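Local coordinates for protein agglutinin (Rhizoctonia solani, PDB 4G9M) that probably recognises carbohydrates as a dimeric fungal lectin whose chain has the ricin-type beta-trefoil fold, at residues B[13-18]-B[131-136]; B[110-115]-B[123-128]. All coordinates share one frame; numbering follows the deposited sequence.

Contact 1 (B[13-18]-B[131-136]); sequences KNVSTG and ATDNQK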
loop_
_atom_site.group_PDB
_atom_site.type_symbol
_atom_site.label_atom_id
_atom_site.label_comp_id
_atom_site.label_asym_id
_atom_site.label_seq_id
_atom_site.Cartn_x
_atom_site.Cartn_y
_atom_site.Cartn_z
ATOM N N LYS B 13 13.717 6.092 3.189
ATOM C CA LYS B 13 14.244 7.363 2.715
ATOM C C LYS B 13 13.128 8.319 2.319
ATOM O O LYS B 13 12.308 8.008 1.452
ATOM C CB LYS B 13 15.194 7.139 1.525
ATOM C CG LYS B 13 15.777 8.436 0.973
ATOM C CD LYS B 13 16.732 8.158 -0.180
ATOM C CE LYS B 13 16.024 7.474 -1.340
ATOM N NZ LYS B 13 15.101 8.402 -2.054
ATOM N N ASN B 14 13.099 9.492 2.935
ATOM C CA ASN B 14 12.028 10.437 2.620
ATOM C C ASN B 14 12.124 10.895 1.163
ATOM O O ASN B 14 13.186 11.289 0.693
ATOM C CB ASN B 14 12.059 11.631 3.569
ATOM C CG ASN B 14 10.828 12.478 3.459
ATOM O OD1 ASN B 14 10.797 13.446 2.703
ATOM N ND2 ASN B 14 9.791 12.114 4.211
ATOM N N VAL B 15 11.000 10.838 0.453
ATOM C CA VAL B 15 10.972 11.194 -0.962
ATOM C C VAL B 15 11.370 12.664 -1.201
ATOM O O VAL B 15 12.090 12.976 -2.148
ATOM C CB VAL B 15 9.593 10.852 -1.604
ATOM C CG1 VAL B 15 9.434 11.512 -2.980
ATOM C CG2 VAL B 15 9.400 9.331 -1.704
ATOM N N SER B 16 10.922 13.560 -0.330
ATOM C CA SER B 16 11.232 14.976 -0.495
ATOM C C SER B 16 12.697 15.315 -0.209
ATOM O O SER B 16 13.341 16.004 -1.003
ATOM C CB SER B 16 10.338 15.835 0.404
ATOM O OG SER B 16 10.634 17.228 0.271
ATOM N N THR B 17 13.214 14.840 0.921
ATOM C CA THR B 17 14.489 15.338 1.444
ATOM C C THR B 17 15.683 14.469 1.107
ATOM O O THR B 17 16.812 14.962 1.050
ATOM C CB THR B 17 14.461 15.458 2.969
ATOM O OG1 THR B 17 14.280 14.157 3.549
ATOM C CG2 THR B 17 13.338 16.387 3.428
ATOM N N GLY B 18 15.449 13.173 0.945
ATOM C CA GLY B 18 16.541 12.229 0.771
ATOM C C GLY B 18 17.166 11.806 2.094
ATOM O O GLY B 18 18.108 11.007 2.124
ATOM N N ALA B 131 -0.672 13.777 0.735
ATOM C CA ALA B 131 0.186 13.214 -0.305
ATOM C C ALA B 131 1.189 14.220 -0.860
ATOM O O ALA B 131 1.419 14.287 -2.065
ATOM C CB ALA B 131 -0.634 12.587 -1.419
ATOM N N THR B 132 1.763 15.026 0.025
ATOM C CA THR B 132 2.953 15.787 -0.316
ATOM C C THR B 132 4.170 14.860 -0.214
ATOM O O THR B 132 4.131 13.836 0.484
ATOM C CB THR B 132 3.113 17.039 0.583
ATOM O OG1 THR B 132 2.998 16.665 1.962
ATOM C CG2 THR B 132 2.029 18.067 0.276
ATOM N N ASP B 133 5.244 15.188 -0.934
ATOM C CA ASP B 133 6.408 14.296 -1.013
ATOM C C ASP B 133 7.085 14.013 0.335
ATOM O O ASP B 133 7.704 12.976 0.504
ATOM C CB ASP B 133 7.441 14.814 -2.029
ATOM C CG ASP B 133 7.015 14.579 -3.460
ATOM O OD1 ASP B 133 5.922 14.010 -3.666
ATOM O OD2 ASP B 133 7.774 14.958 -4.383
ATOM N N ASN B 134 6.948 14.924 1.304
ATOM C CA ASN B 134 7.537 14.677 2.629
ATOM C C ASN B 134 6.736 13.648 3.426
ATOM O O ASN B 134 7.133 13.240 4.524
ATOM C CB ASN B 134 7.672 15.970 3.424
ATOM C CG ASN B 134 6.331 16.617 3.699
ATOM O OD1 ASN B 134 5.522 16.811 2.784
ATOM N ND2 ASN B 134 6.072 16.922 4.961
ATOM N N GLN B 135 5.610 13.217 2.853
ATOM C CA GLN B 135 4.787 12.177 3.467
ATOM C C GLN B 135 4.879 10.877 2.670
ATOM O O GLN B 135 3.991 10.022 2.743
ATOM C CB GLN B 135 3.323 12.627 3.539
ATOM C CG GLN B 135 3.121 14.037 4.060
ATOM C CD GLN B 135 1.658 14.395 4.167
ATOM O OE1 GLN B 135 0.894 14.242 3.204
ATOM N NE2 GLN B 135 1.244 14.849 5.352
ATOM N N LYS B 136 5.952 10.736 1.891
ATOM C CA LYS B 136 6.176 9.526 1.099
ATOM C C LYS B 136 7.580 9.050 1.377
ATOM O O LYS B 136 8.492 9.866 1.540
ATOM C CB LYS B 136 6.012 9.800 -0.393
ATOM C CG LYS B 136 4.589 10.196 -0.787
ATOM C CD LYS B 136 4.565 10.827 -2.164
ATOM C CE LYS B 136 3.260 11.591 -2.357
ATOM N NZ LYS B 136 3.349 12.512 -3.523
#
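Val-15 splits its two methyl groups between Lys-136 and the side chain of Asp-133. CG2 rests 3.4 Å from Lys-136 O and packs on the aliphatic CB of that lysine, while CG1, placed anti to the backbone N (chi1 167°), crosses the side chain of Asp-133 at a slant. A beta-branched residue suits this place because its two methyls can address two neighbours at once. Its own backbone is also held: Val-15 N donates to Lys-136 O over 2.9 Å in an almost straight bond.

Asn-14 uses both ends of its amide. ND2 reaches Asn-134 O at 2.9 Å, with that oxygen lying in the plane of the Asn-14 amide but the donor standing above the carbonyl plane of Asn-134. OD1 turns back on its own turn and takes weak bonds from Ser-16 N and Thr-17 N, which fixes the rotation of the amide.

The contact fits a beta-trefoil, in which strands 8-14 and 137-141, from near the two ends of the chain, pair antiparallel; the turn leaving one meets the short 3-10 segment leading into the other. Ser-16, small enough for close approach, sets CB 3.6 Å from Asn-134 N. Away from Val-15, the extended Lys-136 chain carries NZ into salt bridges with Asp-96 and with Asp-133 OD1 (3.0 Å), and into a hydrogen bond to Ala-131 O.

Contact 2 (B[110-115]-B[123-128]); sequences VLDLKE and PVIYYN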
loop_
_atom_site.group_PDB
_atom_site.type_symbol
_atom_site.label_atom_id
_atom_site.label_comp_id
_atom_site.label_asym_id
_atom_site.label_seq_id
_atom_site.Cartn_x
_atom_site.Cartn_y
_atom_site.Cartn_z
ATOM N N VAL B 110 -0.630 10.115 8.427
ATOM C CA VAL B 110 0.571 9.447 7.929
ATOM C C VAL B 110 1.834 9.982 8.599
ATOM O O VAL B 110 1.824 11.076 9.157
ATOM C CB VAL B 110 0.729 9.596 6.397
ATOM C CG1 VAL B 110 -0.360 8.796 5.654
ATOM C CG2 VAL B 110 0.740 11.057 5.979
ATOM N N LEU B 111 2.918 9.207 8.520
ATOM C CA LEU B 111 4.230 9.653 8.975
ATOM C C LEU B 111 4.715 10.773 8.073
ATOM O O LEU B 111 4.743 10.635 6.848
ATOM C CB LEU B 111 5.246 8.506 8.964
ATOM C CG LEU B 111 5.441 7.755 10.288
ATOM C CD1 LEU B 111 4.136 7.250 10.824
ATOM C CD2 LEU B 111 6.432 6.608 10.119
ATOM N N ASP B 112 5.128 11.866 8.692
ATOM C CA ASP B 112 5.403 13.109 7.972
ATOM C C ASP B 112 6.744 13.675 8.423
ATOM O O ASP B 112 6.954 13.906 9.602
ATOM C CB ASP B 112 4.253 14.089 8.275
ATOM C CG ASP B 112 4.427 15.448 7.637
ATOM O OD1 ASP B 112 5.492 16.085 7.794
ATOM O OD2 ASP B 112 3.456 15.918 7.007
ATOM N N LEU B 113 7.665 13.902 7.491
ATOM C CA LEU B 113 8.886 14.623 7.842
ATOM C C LEU B 113 8.561 16.118 7.845
ATOM O O LEU B 113 8.369 16.732 6.792
ATOM C CB LEU B 113 10.031 14.284 6.872
ATOM C CG LEU B 113 11.412 14.867 7.212
ATOM C CD1 LEU B 113 11.849 14.495 8.630
ATOM C CD2 LEU B 113 12.439 14.368 6.217
ATOM N N LYS B 114 8.496 16.688 9.045
ATOM C CA LYS B 114 7.943 18.021 9.275
ATOM C C LYS B 114 8.451 19.101 8.311
ATOM O O LYS B 114 9.649 19.381 8.253
ATOM C CB LYS B 114 8.222 18.440 10.727
ATOM C CG LYS B 114 7.570 19.751 11.177
ATOM C CD LYS B 114 8.015 20.066 12.596
ATOM C CE LYS B 114 7.398 21.341 13.131
ATOM N NZ LYS B 114 8.020 21.702 14.444
ATOM N N GLU B 115 7.523 19.671 7.544
ATOM C CA GLU B 115 7.795 20.850 6.716
ATOM C C GLU B 115 8.867 20.565 5.653
ATOM O O GLU B 115 9.570 21.471 5.203
ATOM C CB GLU B 115 8.167 22.056 7.596
ATOM C CG GLU B 115 6.983 22.597 8.427
ATOM C CD GLU B 115 7.396 23.559 9.528
ATOM O OE1 GLU B 115 8.602 23.632 9.859
ATOM O OE2 GLU B 115 6.499 24.230 10.081
ATOM N N PRO B 123 11.879 16.749 13.036
ATOM C CA PRO B 123 10.921 15.805 13.613
ATOM C C PRO B 123 10.091 15.081 12.564
ATOM O O PRO B 123 9.801 15.648 11.510
ATOM C CB PRO B 123 10.018 16.705 14.471
ATOM C CG PRO B 123 10.860 17.912 14.754
ATOM C CD PRO B 123 11.661 18.125 13.516
ATOM N N VAL B 124 9.763 13.826 12.851
ATOM C CA VAL B 124 8.758 13.093 12.099
ATOM C C VAL B 124 7.511 13.124 12.961
ATOM O O VAL B 124 7.584 12.893 14.171
ATOM C CB VAL B 124 9.213 11.663 11.828
ATOM C CG1 VAL B 124 8.084 10.857 11.209
ATOM C CG2 VAL B 124 10.416 11.692 10.924
ATOM N N ILE B 125 6.378 13.443 12.345
ATOM C CA ILE B 125 5.156 13.686 13.106
ATOM C C ILE B 125 4.007 12.947 12.428
ATOM O O ILE B 125 4.115 12.579 11.260
ATOM C CB ILE B 125 4.811 15.193 13.146
ATOM C CG1 ILE B 125 4.775 15.787 11.728
ATOM C CG2 ILE B 125 5.819 15.966 14.010
ATOM C CD1 ILE B 125 4.217 17.226 11.660
ATOM N N TYR B 126 2.919 12.713 13.160
ATOM C CA TYR B 126 1.671 12.278 12.514
ATOM C C TYR B 126 1.043 13.506 11.906
ATOM O O TYR B 126 1.047 14.576 12.527
ATOM C CB TYR B 126 0.703 11.611 13.517
ATOM C CG TYR B 126 1.258 10.286 13.973
ATOM C CD1 TYR B 126 1.137 9.159 13.185
ATOM C CD2 TYR B 126 1.970 10.182 15.157
ATOM C CE1 TYR B 126 1.706 7.941 13.575
ATOM C CE2 TYR B 126 2.539 8.958 15.554
ATOM C CZ TYR B 126 2.404 7.861 14.763
ATOM O OH TYR B 126 2.982 6.654 15.147
ATOM N N TYR B 127 0.514 13.390 10.693
ATOM C CA TYR B 127 -0.074 14.574 10.053
ATOM C C TYR B 127 -1.062 14.135 8.995
ATOM O O TYR B 127 -0.894 13.088 8.380
ATOM C CB TYR B 127 1.019 15.411 9.400
ATOM C CG TYR B 127 0.792 16.912 9.247
ATOM C CD1 TYR B 127 0.622 17.752 10.358
ATOM C CD2 TYR B 127 0.854 17.507 7.992
ATOM C CE1 TYR B 127 0.479 19.130 10.209
ATOM C CE2 TYR B 127 0.716 18.890 7.836
ATOM C CZ TYR B 127 0.520 19.693 8.942
ATOM O OH TYR B 127 0.410 21.054 8.777
ATOM N N ASN B 128 -2.081 14.950 8.771
ATOM C CA ASN B 128 -3.097 14.644 7.762
ATOM C C ASN B 128 -2.452 14.318 6.427
ATOM O O ASN B 128 -1.560 15.038 5.975
ATOM C CB ASN B 128 -4.042 15.844 7.607
ATOM C CG ASN B 128 -5.250 15.522 6.756
ATOM O OD1 ASN B 128 -6.189 14.881 7.221
ATOM N ND2 ASN B 128 -5.237 15.971 5.507
#
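Chi1 of 178° in Asp-112 and -153° in Tyr-127 swings each CG anti to its backbone N, and the two side chains run alongside each other in the same direction. The carboxylate and the phenol ring are turned 76° apart, and OD2 comes to 3.2 Å from Tyr-127 CD2, approaching the ring obliquely. Ile-125 flanks Asp-112 on the same face of the sheet, its CG1 3.9 Å from Asp-112 CB.

Beneath them, strands 110-113 and 123-128 form an antiparallel hairpin. Val-110 with Tyr-127 and Asp-112 with Ile-125 are hydrogen-bonded pairs; the bond from Ile-125 N to Asp-112 O measures 2.8 Å. Beyond the last bridge, Lys-114 N still donates to Pro-123 O at 3.0 Å. Proline, with no N-H to give, takes part here through its carbonyl.

Leu-111, Leu-113, Val-124 and Tyr-126 occupy the other face. Leu-111 lies beside Tyr-126 and brings CD1 to 3.7 Å from CE1, whereas Leu-113 crosses Val-124 at about a right angle, with CD1 3.9 Å from CG2. Branched aliphatics suit this buried layer, which Val-81 of strand 81-84 extends, and the Tyr-126 hydroxyl is bonded to Gly-70 O.

The chemistry therefore differs between the faces: one is mainly apolar, while the other holds a buried carboxylate whose OD2 accepts a bond from Gln-135 NE2, a neutral partner that would probably steady the charge on this oxygen less than a cation could.

How the contacts relate
From the N terminus, the chain leaves strand 8-14 by the turn at 15-18 and passes through most of the protein before 131-136 returns to it, so contact 1 closes a loop of 112 intervening residues. Contact 2 falls within that loop and is far more local: strands 109-113 and 122-128 form a hairpin with only seven residues between its segments. The two sites, centred about 10 Å apart, touch directly. Asn-134 ND2 lies 2.9 Å from Leu-113 O, and Gln-135 NE2 lies 2.9 Å from Asn-128 O, both probable hydrogen bonds. The loop leading from the hairpin into strand 137-141 is thereby fastened back on the hairpin and to the turn after strand 8-14.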